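Local coordinates for protein peptidase S8 and S53, subtilisin, kexin, sedolisin (Mycobacterium smegmatis, PDB 4KG7) that probably cleaves peptide bonds as a subtilisin-like serine protease, the mycosin of the ESX-3 type VII secretion system, at residues A14-T19 / A164-A169; I33-L38 / N303-E308; T99-H104 / S137-P142; T275-W280 / S360-A365; T351-A356 / M367-A372. One frame throughout, in Å; residues are numbered along the deposited sequence.

Interaction 1 (A14-T19 / A164-A169)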
# COMPACT_ATOMS: atom_id res chain seq x y z
N ALA A 14 1.92 -1.24 24.90
CA ALA A 14 1.89 0.12 24.37
C ALA A 14 2.31 0.19 22.90
O ALA A 14 3.07 -0.65 22.44
CB ALA A 14 2.79 1.02 25.20
N PRO A 15 1.82 1.19 22.17
CA PRO A 15 2.42 1.39 20.87
C PRO A 15 3.90 1.77 21.02
O PRO A 15 4.30 2.28 22.08
CB PRO A 15 1.59 2.53 20.26
CG PRO A 15 0.87 3.17 21.36
CD PRO A 15 0.82 2.22 22.51
N PRO A 16 4.71 1.49 19.99
CA PRO A 16 6.09 1.91 20.04
C PRO A 16 6.20 3.42 19.81
O PRO A 16 5.24 4.03 19.34
CB PRO A 16 6.72 1.13 18.89
CG PRO A 16 5.63 1.12 17.88
CD PRO A 16 4.35 0.97 18.65
N PRO A 17 7.37 4.00 20.13
CA PRO A 17 7.70 5.34 19.63
C PRO A 17 7.83 5.37 18.10
O PRO A 17 7.99 4.32 17.46
CB PRO A 17 9.05 5.61 20.29
CG PRO A 17 9.67 4.28 20.43
CD PRO A 17 8.53 3.36 20.76
N GLY A 18 7.73 6.56 17.50
CA GLY A 18 7.92 6.74 16.07
C GLY A 18 9.35 7.10 15.63
O GLY A 18 9.55 7.58 14.54
N THR A 19 10.33 6.83 16.48
CA THR A 19 11.74 7.01 16.19
C THR A 19 12.07 6.37 14.88
O THR A 19 11.59 5.26 14.58
CB THR A 19 12.58 6.32 17.30
OG1 THR A 19 12.10 6.75 18.59
CG2 THR A 19 14.07 6.61 17.20
N ALA A 164 7.20 3.12 12.04
CA ALA A 164 6.88 4.00 10.91
C ALA A 164 5.43 4.42 10.90
O ALA A 164 5.10 5.53 10.49
CB ALA A 164 7.24 3.32 9.60
N VAL A 165 4.56 3.52 11.31
CA VAL A 165 3.13 3.81 11.38
C VAL A 165 2.85 4.89 12.42
O VAL A 165 2.12 5.82 12.15
CB VAL A 165 2.32 2.52 11.64
CG1 VAL A 165 0.91 2.81 12.14
CG2 VAL A 165 2.31 1.62 10.40
N VAL A 166 3.44 4.75 13.60
CA VAL A 166 3.33 5.77 14.62
C VAL A 166 3.90 7.09 14.12
O VAL A 166 3.30 8.14 14.32
CB VAL A 166 4.04 5.33 15.90
CG1 VAL A 166 4.12 6.51 16.86
CG2 VAL A 166 3.29 4.16 16.49
N ARG A 167 5.07 7.05 13.49
CA ARG A 167 5.69 8.28 12.96
C ARG A 167 4.79 8.97 11.93
O ARG A 167 4.57 10.17 12.02
CB ARG A 167 7.04 7.93 12.35
CG ARG A 167 7.88 9.11 11.92
CD ARG A 167 9.18 8.62 11.31
NE ARG A 167 10.11 9.73 11.10
CZ ARG A 167 10.84 10.33 12.06
NH1 ARG A 167 10.84 9.86 13.31
NH2 ARG A 167 11.65 11.35 11.75
N ALA A 168 4.22 8.20 11.02
CA ALA A 168 3.32 8.75 10.01
C ALA A 168 2.12 9.43 10.67
O ALA A 168 1.75 10.53 10.30
CB ALA A 168 2.84 7.66 9.09
N ALA A 169 1.49 8.74 11.61
CA ALA A 169 0.32 9.29 12.30
C ALA A 169 0.67 10.55 13.03
O ALA A 169 -0.06 11.55 12.95
CB ALA A 169 -0.27 8.27 13.26
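V166 and G18 carry the tight part of this contact, in which the N-terminal arm lies over helix 150-170. The two methyls of V166 divide the work. CG2 comes to 3.5 Å from the carbonyl O of P16 and also meets that residue's ring at CD, whereas CG1 reaches N of G18 at 3.7 Å. A compact branched residue suits this place, since both arms of its fork find backbone to cover. Glycine suits position 18, where a CB would run into N of R167; without one, its CA comes to 4.1 Å from CA of R167. R167 runs extended from CG to NE, with CB, CG and CD all close to the carbonyl O of G18. Its NH1 then donates to that same oxygen at 2.9 Å (N-H...O 161°), and the oxygen lies only 4° out of the guanidinium plane, at the edge. NE bonds to the O of G88, so two carbonyls fix the rotation of the group. The other side is loose: P15 CB stays 4.4 Å from V166 CG2, and P17 and T19, both exposed, start their side chains away from the helix. The three prolines hold the arm in a polyproline II-like course. P16 also leans on V194 and A198, so the arm bridges helices 150-170 and 193-205, while V165 and A168 touch I72 and A70 of strand 68-73 in the parallel sheet.

Interaction 2 (I33-L38 / N303-E308)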
# COMPACT_ATOMS: atom_id res chain seq x y z
N ILE A 33 18.04 0.34 -8.55
CA ILE A 33 17.19 0.09 -9.71
C ILE A 33 16.38 1.36 -9.95
O ILE A 33 15.98 2.05 -9.01
CB ILE A 33 16.22 -1.09 -9.35
CG1 ILE A 33 17.04 -2.37 -9.19
CG2 ILE A 33 15.13 -1.30 -10.38
CD1 ILE A 33 18.01 -2.56 -10.31
N THR A 34 16.12 1.65 -11.22
CA THR A 34 15.12 2.60 -11.62
C THR A 34 14.10 1.94 -12.53
O THR A 34 14.44 1.00 -13.27
CB THR A 34 15.73 3.81 -12.33
OG1 THR A 34 16.45 3.39 -13.49
CG2 THR A 34 16.67 4.56 -11.38
N THR A 35 12.87 2.45 -12.49
CA THR A 35 11.82 2.01 -13.41
C THR A 35 11.99 2.65 -14.79
O THR A 35 12.52 3.76 -14.90
CB THR A 35 10.43 2.35 -12.84
OG1 THR A 35 10.38 3.74 -12.48
CG2 THR A 35 10.14 1.55 -11.63
N SER A 36 11.56 1.95 -15.82
CA SER A 36 11.87 2.29 -17.20
C SER A 36 10.61 2.18 -18.05
O SER A 36 9.57 1.72 -17.60
CB SER A 36 12.95 1.31 -17.79
OG SER A 36 14.14 1.31 -17.01
N VAL A 37 10.73 2.60 -19.30
CA VAL A 37 9.66 2.44 -20.29
C VAL A 37 9.78 1.09 -21.00
O VAL A 37 10.80 0.78 -21.59
CB VAL A 37 9.65 3.62 -21.29
CG1 VAL A 37 8.59 3.46 -22.36
CG2 VAL A 37 9.43 4.93 -20.55
N LEU A 38 8.68 0.34 -21.01
CA LEU A 38 8.63 -0.93 -21.70
C LEU A 38 8.57 -0.70 -23.20
O LEU A 38 7.67 -0.03 -23.67
CB LEU A 38 7.37 -1.68 -21.22
CG LEU A 38 7.20 -3.11 -21.68
CD1 LEU A 38 8.35 -3.97 -21.15
CD2 LEU A 38 5.84 -3.60 -21.17
N ASN A 303 6.85 2.38 -16.71
CA ASN A 303 5.88 1.30 -16.69
C ASN A 303 6.52 -0.07 -16.70
O ASN A 303 5.91 -1.04 -17.11
CB ASN A 303 4.85 1.48 -17.81
CG ASN A 303 5.45 1.33 -19.20
OD1 ASN A 303 6.65 1.29 -19.35
ND2 ASN A 303 4.60 1.31 -20.20
N ALA A 304 7.77 -0.16 -16.26
CA ALA A 304 8.48 -1.44 -16.27
C ALA A 304 9.62 -1.48 -15.28
O ALA A 304 10.16 -0.45 -14.90
CB ALA A 304 9.02 -1.77 -17.66
N LEU A 305 10.00 -2.71 -14.93
CA LEU A 305 11.18 -3.03 -14.13
C LEU A 305 11.91 -4.19 -14.73
O LEU A 305 11.30 -5.01 -15.39
CB LEU A 305 10.76 -3.52 -12.77
CG LEU A 305 10.43 -2.46 -11.78
CD1 LEU A 305 9.60 -3.08 -10.66
CD2 LEU A 305 11.73 -1.88 -11.26
N PRO A 306 13.20 -4.34 -14.41
CA PRO A 306 13.96 -5.49 -14.85
C PRO A 306 13.59 -6.77 -14.11
O PRO A 306 13.36 -6.74 -12.90
CB PRO A 306 15.42 -5.08 -14.59
CG PRO A 306 15.38 -3.91 -13.67
CD PRO A 306 13.98 -3.39 -13.60
N SER A 307 13.46 -7.87 -14.84
CA SER A 307 13.24 -9.18 -14.23
C SER A 307 14.49 -9.99 -14.49
O SER A 307 15.60 -9.43 -14.49
CB SER A 307 11.99 -9.85 -14.81
OG SER A 307 12.22 -10.30 -16.14
N GLU A 308 14.32 -11.29 -14.74
CA GLU A 308 15.44 -12.18 -15.02
C GLU A 308 16.22 -11.72 -16.24
O GLU A 308 15.63 -11.30 -17.25
CB GLU A 308 14.97 -13.63 -15.22
CG GLU A 308 14.07 -14.18 -14.10
CD GLU A 308 14.73 -14.18 -12.72
OE1 GLU A 308 15.97 -14.02 -12.63
OE2 GLU A 308 14.00 -14.37 -11.71
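N303 reaches across to L38 and can be followed outward atom by atom. Beyond CB, its CG stands between the backbone N and the carbonyl carbon (chi1 67°), which swings the amide toward segment 33-38, with CG 4.1 Å from L38 CB. OD1 then accepts from L38 N at 2.8 Å in a nearly straight bond (167°) and also lies beside CA of V37. ND2 turns to the hydroxyl of T41, so both ends of the amide are used, and asparagine, with an acceptor and a donor on a short stem, fits the site. The backbones meet in a classic beta bulge: N303 and A304 both face S36, S36 and A304 forming a single antiparallel hydrogen-bonded pair. N of S36 donates to O of A304 and N of N303 to O of S36, both at 2.9 Å. The small A304 lets its CB rest 3.9 Å from L38 CB. Further along, L305 sends CD2 to 3.6 Å from CG2 of I33, the two side chains crossing at about a right angle, and to 3.8 Å from CG2 of T35. The T35 hydroxyl bonds to S302. L305 also lies near the predicted charge-relay residue H104, about 6 Å separating their side chains.

Interaction 3 (T99-H104 / S137-P142); sequences TDCDGH and SPRFAP
D102 and S137 are joined by a hydrogen bond in which the serine hydroxyl donates to OD2 of the aspartate at 2.7 Å, on the syn lone pair. S137 OG in turn accepts from N of R139, an ST turn set within the type I turn from S137 to F140. One small hydroxyl thus steadies its own turn and ties it to the neighbouring loop. A second polar centre is D100, whose OD1 takes the backbone N of D102 and of G103 from the same face of its carboxylate, as an Asx turn and motif, and also meets the hydroxyl of T74. This loop belongs to the Asp-Gly-His segment of the subtilases. G103, at a positive phi (102°) that suits glycine, is the N-cap of helix 104-113, and H104, the predicted charge-relay histidine, follows it, with ND1 bonded to D73. D102 thus stands two residues before that histidine. Electrostatics form the next group: D102 OD1 lies over one face of the R139 guanidinium, 3.2 Å from NH1, and the two planes stand 72° apart. The salt bridge rests on charge alone, with no N-H aimed at the oxygen. CG of R139 lies 3.3 Å from OD1 of D102, and the bend at chi2 (-67°) turns the rest of the chain back so that the guanidinium brings one face to that oxygen; P138 sets CD 3.2 Å from it. The apolar contacts gather at C101, disulfide-bonded to C32: SG rests 4.0 Å from CG of R139 and approaches F140 obliquely, 4.2 Å from CE1.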
# COMPACT_ATOMS: atom_id res chain seq x y z
N THR A 99 15.14 9.36 -1.00
CA THR A 99 15.97 8.57 -1.87
C THR A 99 15.30 7.20 -2.08
O THR A 99 15.08 6.46 -1.14
CB THR A 99 17.38 8.35 -1.30
OG1 THR A 99 18.03 9.61 -1.15
CG2 THR A 99 18.16 7.49 -2.24
N ASP A 100 15.02 6.85 -3.33
CA ASP A 100 14.43 5.58 -3.66
C ASP A 100 15.40 4.76 -4.53
O ASP A 100 15.56 5.05 -5.71
CB ASP A 100 13.12 5.84 -4.41
CG ASP A 100 12.37 4.57 -4.77
OD1 ASP A 100 12.80 3.47 -4.34
OD2 ASP A 100 11.38 4.68 -5.51
N CYS A 101 15.98 3.74 -3.92
CA CYS A 101 16.96 2.88 -4.59
C CYS A 101 16.28 1.72 -5.33
O CYS A 101 16.94 0.93 -6.00
CB CYS A 101 17.93 2.36 -3.50
SG CYS A 101 19.36 1.33 -3.96
N ASP A 102 14.95 1.64 -5.25
CA ASP A 102 14.19 0.49 -5.75
C ASP A 102 13.21 0.84 -6.86
O ASP A 102 12.95 0.04 -7.75
CB ASP A 102 13.38 -0.12 -4.61
CG ASP A 102 14.25 -0.77 -3.58
OD1 ASP A 102 14.54 -1.97 -3.73
OD2 ASP A 102 14.66 -0.08 -2.62
N GLY A 103 12.63 2.02 -6.79
CA GLY A 103 11.65 2.47 -7.77
C GLY A 103 10.22 2.35 -7.28
O GLY A 103 9.29 2.95 -7.84
N HIS A 104 10.03 1.54 -6.25
CA HIS A 104 8.69 1.12 -5.85
C HIS A 104 7.91 2.23 -5.17
O HIS A 104 6.77 2.57 -5.55
CB HIS A 104 8.84 -0.10 -4.95
CG HIS A 104 7.55 -0.78 -4.66
ND1 HIS A 104 6.77 -0.47 -3.57
CD2 HIS A 104 6.89 -1.75 -5.33
CE1 HIS A 104 5.67 -1.20 -3.59
NE2 HIS A 104 5.71 -1.97 -4.66
N SER A 137 13.85 -1.83 2.10
CA SER A 137 14.42 -1.96 0.76
C SER A 137 15.08 -3.32 0.68
O SER A 137 15.92 -3.62 1.52
CB SER A 137 15.47 -0.90 0.48
OG SER A 137 16.19 -1.28 -0.73
N PRO A 138 14.72 -4.12 -0.32
CA PRO A 138 15.43 -5.39 -0.52
C PRO A 138 16.83 -5.24 -1.05
O PRO A 138 17.55 -6.26 -1.18
CB PRO A 138 14.58 -6.12 -1.55
CG PRO A 138 13.81 -5.10 -2.24
CD PRO A 138 13.64 -3.93 -1.31
N ARG A 139 17.25 -4.01 -1.37
CA ARG A 139 18.62 -3.77 -1.81
C ARG A 139 19.60 -3.71 -0.63
O ARG A 139 20.80 -3.59 -0.84
CB ARG A 139 18.72 -2.45 -2.59
CG ARG A 139 17.86 -2.37 -3.84
CD ARG A 139 18.32 -3.34 -4.90
NE ARG A 139 17.39 -3.39 -6.02
CZ ARG A 139 16.22 -4.01 -5.96
NH1 ARG A 139 15.83 -4.64 -4.86
NH2 ARG A 139 15.42 -4.01 -7.02
N PHE A 140 19.07 -3.77 0.60
CA PHE A 140 19.89 -3.64 1.81
C PHE A 140 19.70 -4.84 2.72
O PHE A 140 18.67 -5.51 2.71
CB PHE A 140 19.53 -2.37 2.58
CG PHE A 140 19.95 -1.12 1.89
CD1 PHE A 140 19.25 -0.66 0.78
CD2 PHE A 140 21.05 -0.39 2.34
CE1 PHE A 140 19.64 0.49 0.12
CE2 PHE A 140 21.41 0.78 1.68
CZ PHE A 140 20.72 1.20 0.57
N ALA A 141 20.73 -5.10 3.50
CA ALA A 141 20.71 -6.14 4.51
C ALA A 141 21.57 -5.67 5.68
O ALA A 141 22.36 -4.75 5.54
CB ALA A 141 21.27 -7.42 3.94
N PRO A 142 21.43 -6.32 6.84
CA PRO A 142 22.31 -6.01 7.95
C PRO A 142 23.79 -6.11 7.59
O PRO A 142 24.20 -7.03 6.87
CB PRO A 142 21.94 -7.07 8.98
CG PRO A 142 20.52 -7.38 8.71
CD PRO A 142 20.40 -7.32 7.22

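Interaction 4 (T275-W280 / S360-A365)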
# COMPACT_ATOMS: atom_id res chain seq x y z
N THR A 275 -3.52 -12.05 -7.29
CA THR A 275 -3.93 -11.40 -6.04
C THR A 275 -4.06 -12.43 -4.93
O THR A 275 -4.68 -13.48 -5.13
CB THR A 275 -5.15 -10.48 -6.23
OG1 THR A 275 -5.13 -9.42 -5.25
CG2 THR A 275 -6.45 -11.22 -6.17
N MET A 276 -3.49 -12.14 -3.76
CA MET A 276 -3.45 -13.14 -2.67
C MET A 276 -4.79 -13.19 -1.94
O MET A 276 -5.19 -12.20 -1.34
CB MET A 276 -2.37 -12.79 -1.67
CG MET A 276 -2.23 -13.81 -0.55
SD MET A 276 -0.93 -13.28 0.57
CE MET A 276 -1.32 -14.28 1.99
N ALA A 277 -5.41 -14.36 -1.89
CA ALA A 277 -6.69 -14.51 -1.20
C ALA A 277 -6.47 -14.54 0.30
O ALA A 277 -5.58 -15.21 0.78
CB ALA A 277 -7.37 -15.79 -1.61
N GLY A 278 -7.32 -13.83 1.03
CA GLY A 278 -7.33 -13.94 2.47
C GLY A 278 -8.62 -13.37 3.03
O GLY A 278 -9.28 -12.56 2.36
N PRO A 279 -8.95 -13.73 4.27
CA PRO A 279 -10.23 -13.34 4.91
C PRO A 279 -10.29 -11.88 5.32
O PRO A 279 -11.35 -11.40 5.71
CB PRO A 279 -10.29 -14.24 6.14
CG PRO A 279 -8.87 -14.46 6.48
CD PRO A 279 -8.16 -14.61 5.15
N TRP A 280 -9.16 -11.18 5.20
CA TRP A 280 -9.01 -9.77 5.56
C TRP A 280 -9.26 -8.82 4.40
O TRP A 280 -9.39 -7.62 4.62
CB TRP A 280 -7.59 -9.54 6.14
CG TRP A 280 -6.56 -10.24 5.36
CD1 TRP A 280 -6.11 -9.92 4.12
CD2 TRP A 280 -5.91 -11.46 5.74
NE1 TRP A 280 -5.19 -10.87 3.70
CE2 TRP A 280 -5.06 -11.83 4.67
CE3 TRP A 280 -5.95 -12.26 6.87
CZ2 TRP A 280 -4.25 -12.96 4.72
CZ3 TRP A 280 -5.15 -13.40 6.91
CH2 TRP A 280 -4.33 -13.75 5.84
N SER A 360 -15.51 -10.94 -1.07
CA SER A 360 -14.64 -11.88 -1.73
C SER A 360 -13.31 -11.90 -0.96
O SER A 360 -12.83 -10.86 -0.54
CB SER A 360 -14.37 -11.33 -3.13
OG SER A 360 -13.27 -11.97 -3.74
N ASN A 361 -12.71 -13.08 -0.81
CA ASN A 361 -11.37 -13.13 -0.25
C ASN A 361 -10.30 -12.72 -1.26
O ASN A 361 -9.13 -12.58 -0.91
CB ASN A 361 -11.09 -14.50 0.36
CG ASN A 361 -11.77 -14.69 1.71
OD1 ASN A 361 -12.60 -13.89 2.17
ND2 ASN A 361 -11.38 -15.77 2.39
N LEU A 362 -10.70 -12.54 -2.52
CA LEU A 362 -9.77 -12.00 -3.52
C LEU A 362 -9.83 -10.46 -3.57
O LEU A 362 -8.82 -9.80 -3.60
CB LEU A 362 -10.06 -12.60 -4.90
CG LEU A 362 -9.84 -14.09 -5.05
CD1 LEU A 362 -10.46 -14.52 -6.38
CD2 LEU A 362 -8.36 -14.46 -4.96
N ILE A 363 -11.03 -9.92 -3.61
CA ILE A 363 -11.22 -8.49 -3.88
C ILE A 363 -12.13 -7.76 -2.89
O ILE A 363 -12.47 -6.60 -3.10
CB ILE A 363 -11.63 -8.23 -5.35
CG1 ILE A 363 -12.98 -8.86 -5.65
CG2 ILE A 363 -10.53 -8.72 -6.29
CD1 ILE A 363 -13.52 -8.50 -7.02
N GLY A 364 -12.51 -8.43 -1.80
CA GLY A 364 -13.29 -7.76 -0.76
C GLY A 364 -14.63 -7.33 -1.32
O GLY A 364 -15.34 -8.14 -1.93
N ALA A 365 -14.99 -6.07 -1.08
CA ALA A 365 -16.21 -5.47 -1.64
C ALA A 365 -16.09 -5.14 -3.13
O ALA A 365 -17.03 -4.60 -3.73
CB ALA A 365 -16.59 -4.23 -0.82
O HOH W 1 -6.16 -10.03 -2.86
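N361 lays its CB and its amide carbon CG against the carbonyl O of G278, each 3.3 Å away. The contact joins two loops of the subtilisin fold, one leading into the edge strand 281-286 of the parallel sheet, the other lying between helices 341-350 and 370-375. The N361 amide passes on beside P279, with OD1 3.7 Å from CA of that proline, and ND2 finds its partner in the O of R241, so this buried polar end is held. On the backbone, N361 O accepts from N of G278 at 2.9 Å (156°) and is also touched by CA of A277 at 3.1 Å, a CA-H...O contact. The fit suits small residues: A277 offers only CB, which meets CD2 of L362 at 3.7 Å, and G278, without a side chain, leaves its CA over one face of the W280 ring. S360 shapes the opposing loop, its OG accepting from N of L362 and of I363 in an ST turn and motif. T275 has OG1 anti to the backbone N (chi1 -153°), where it bonds to N of A264 and also donates to a water held between the two segments. That water's O donates in turn to M276 O and to L362 O, at 2.8 Å from each.

Interaction 5 (T351-A356 / M367-A372)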
# COMPACT_ATOMS: atom_id res chain seq x y z
N THR A 351 -19.57 1.44 -1.26
CA THR A 351 -19.81 1.95 -2.62
C THR A 351 -18.97 1.26 -3.69
O THR A 351 -19.04 1.62 -4.86
CB THR A 351 -19.56 3.48 -2.73
OG1 THR A 351 -18.18 3.79 -2.47
CG2 THR A 351 -20.45 4.25 -1.77
N ALA A 352 -18.20 0.26 -3.30
CA ALA A 352 -17.36 -0.46 -4.27
C ALA A 352 -18.26 -1.31 -5.19
O ALA A 352 -19.44 -1.55 -4.89
CB ALA A 352 -16.34 -1.31 -3.54
N GLN A 353 -17.68 -1.77 -6.30
CA GLN A 353 -18.47 -2.35 -7.39
C GLN A 353 -19.16 -3.64 -7.04
O GLN A 353 -20.21 -3.94 -7.60
CB GLN A 353 -17.62 -2.46 -8.67
CG GLN A 353 -17.28 -1.05 -9.12
CD GLN A 353 -16.87 -0.88 -10.56
OE1 GLN A 353 -16.59 -1.85 -11.27
NE2 GLN A 353 -16.85 0.37 -11.01
N GLY A 354 -18.62 -4.37 -6.07
CA GLY A 354 -19.23 -5.62 -5.61
C GLY A 354 -19.79 -5.57 -4.20
O GLY A 354 -19.90 -6.60 -3.53
N ALA A 355 -20.16 -4.38 -3.74
CA ALA A 355 -20.57 -4.19 -2.34
C ALA A 355 -21.85 -4.95 -1.96
O ALA A 355 -22.07 -5.25 -0.78
CB ALA A 355 -20.72 -2.70 -2.06
N ALA A 356 -22.66 -5.30 -2.96
CA ALA A 356 -23.94 -5.97 -2.73
C ALA A 356 -23.82 -7.49 -2.69
O ALA A 356 -24.83 -8.19 -2.56
CB ALA A 356 -24.94 -5.54 -3.79
N MET A 367 -13.98 -3.65 -6.80
CA MET A 367 -13.19 -2.49 -7.23
C MET A 367 -13.77 -1.21 -6.64
O MET A 367 -14.97 -0.94 -6.70
CB MET A 367 -13.12 -2.36 -8.76
CG MET A 367 -12.15 -1.28 -9.26
SD MET A 367 -12.00 -1.43 -11.04
CE MET A 367 -13.66 -1.27 -11.66
N VAL A 368 -12.88 -0.41 -6.07
CA VAL A 368 -13.24 0.90 -5.54
C VAL A 368 -13.90 1.72 -6.63
O VAL A 368 -13.55 1.61 -7.83
CB VAL A 368 -11.98 1.60 -4.98
CG1 VAL A 368 -10.95 1.93 -6.06
CG2 VAL A 368 -12.31 2.82 -4.14
N ASP A 369 -14.87 2.54 -6.23
CA ASP A 369 -15.64 3.35 -7.17
C ASP A 369 -15.59 4.78 -6.66
O ASP A 369 -16.44 5.18 -5.85
CB ASP A 369 -17.07 2.83 -7.30
CG ASP A 369 -17.87 3.55 -8.37
OD1 ASP A 369 -17.58 4.74 -8.68
OD2 ASP A 369 -18.86 2.94 -8.86
N PRO A 370 -14.59 5.55 -7.12
CA PRO A 370 -14.38 6.87 -6.57
C PRO A 370 -15.58 7.82 -6.67
O PRO A 370 -15.90 8.48 -5.70
CB PRO A 370 -13.19 7.41 -7.38
CG PRO A 370 -12.46 6.20 -7.76
CD PRO A 370 -13.47 5.14 -8.00
N VAL A 371 -16.25 7.87 -7.81
CA VAL A 371 -17.38 8.80 -7.96
C VAL A 371 -18.52 8.40 -7.02
O VAL A 371 -19.14 9.25 -6.37
CB VAL A 371 -17.84 8.92 -9.42
CG1 VAL A 371 -19.16 9.64 -9.50
CG2 VAL A 371 -16.77 9.62 -10.25
N ALA A 372 -18.78 7.11 -6.92
CA ALA A 372 -19.82 6.63 -6.00
C ALA A 372 -19.46 6.99 -4.56
O ALA A 372 -20.31 7.43 -3.78
CB ALA A 372 -20.01 5.14 -6.15
O HOH W 2 -15.81 2.74 -3.59
O HOH W 3 -20.19 1.18 -7.24
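The N-terminus of helix 370-375 is the element on which this contact is built, and T351, just past helix 341-350, packs directly against it. The carbonyl O of T351 lies 3.4 Å from CB of D369, and CB of T351 meets CB of A372 at 3.8 Å, where a side chain as small as alanine lets the chain end of one helix approach the first turn of the other. D369 is the N-cap: OD1 accepts from N of A372 at 3.2 Å, from well above the carboxylate plane (61°), and the helix end would be expected to favour a negative charge here. The other oxygen, OD2, takes a water that also donates to O of T351, at 2.7 Å from each. A second water accepts from N of D369 and donates to the hydroxyl of T351, 2.8 Å from both, while that hydroxyl is bonded to O of R347 as well. Two waters thus supplement the direct touch between cap and loop. In the subtilase fold this region backs onto the main sheet: V368 starts away from the loop, and its side chain touches I283 and A285 of strand 281-286 and V328 of helix 318-335, which carries the predicted charge-relay serine S319 at its N-terminal end. At the other end, Q353 N donates to O of M367 at 2.9 Å (158°), as a type I turn opens at A352. The side chains of Q353 and M367 run side by side, and a bend at chi3 (57°) brings the flexible methionine's CE tight against OE1, 3.0 Å away.

How the interactions relate
From the N terminus, the arm 14-19 closes the first long loop at helix 150-170 (interaction 1). The chain continues into 33-38, whose partner 303-308 makes interaction 2, a closure that crosses interaction 1. Interaction 3, between 99-104 and 137-142, is nested inside both, and touches interaction 2, where N of I33 lies 2.8 Å from O of C101 in a probable hydrogen bond. Interactions 2 and 3 thus join the N-terminal region to the neighbourhood of the predicted active site. Interaction 4 (275-280 with 360-365) crosses interactions 2 and 5, tying the loop before edge strand 281-286 to that between helices 341-350 and 370-375. Interaction 5 (351-356 with 367-372) closes that short inter-helix loop and touches interaction 4.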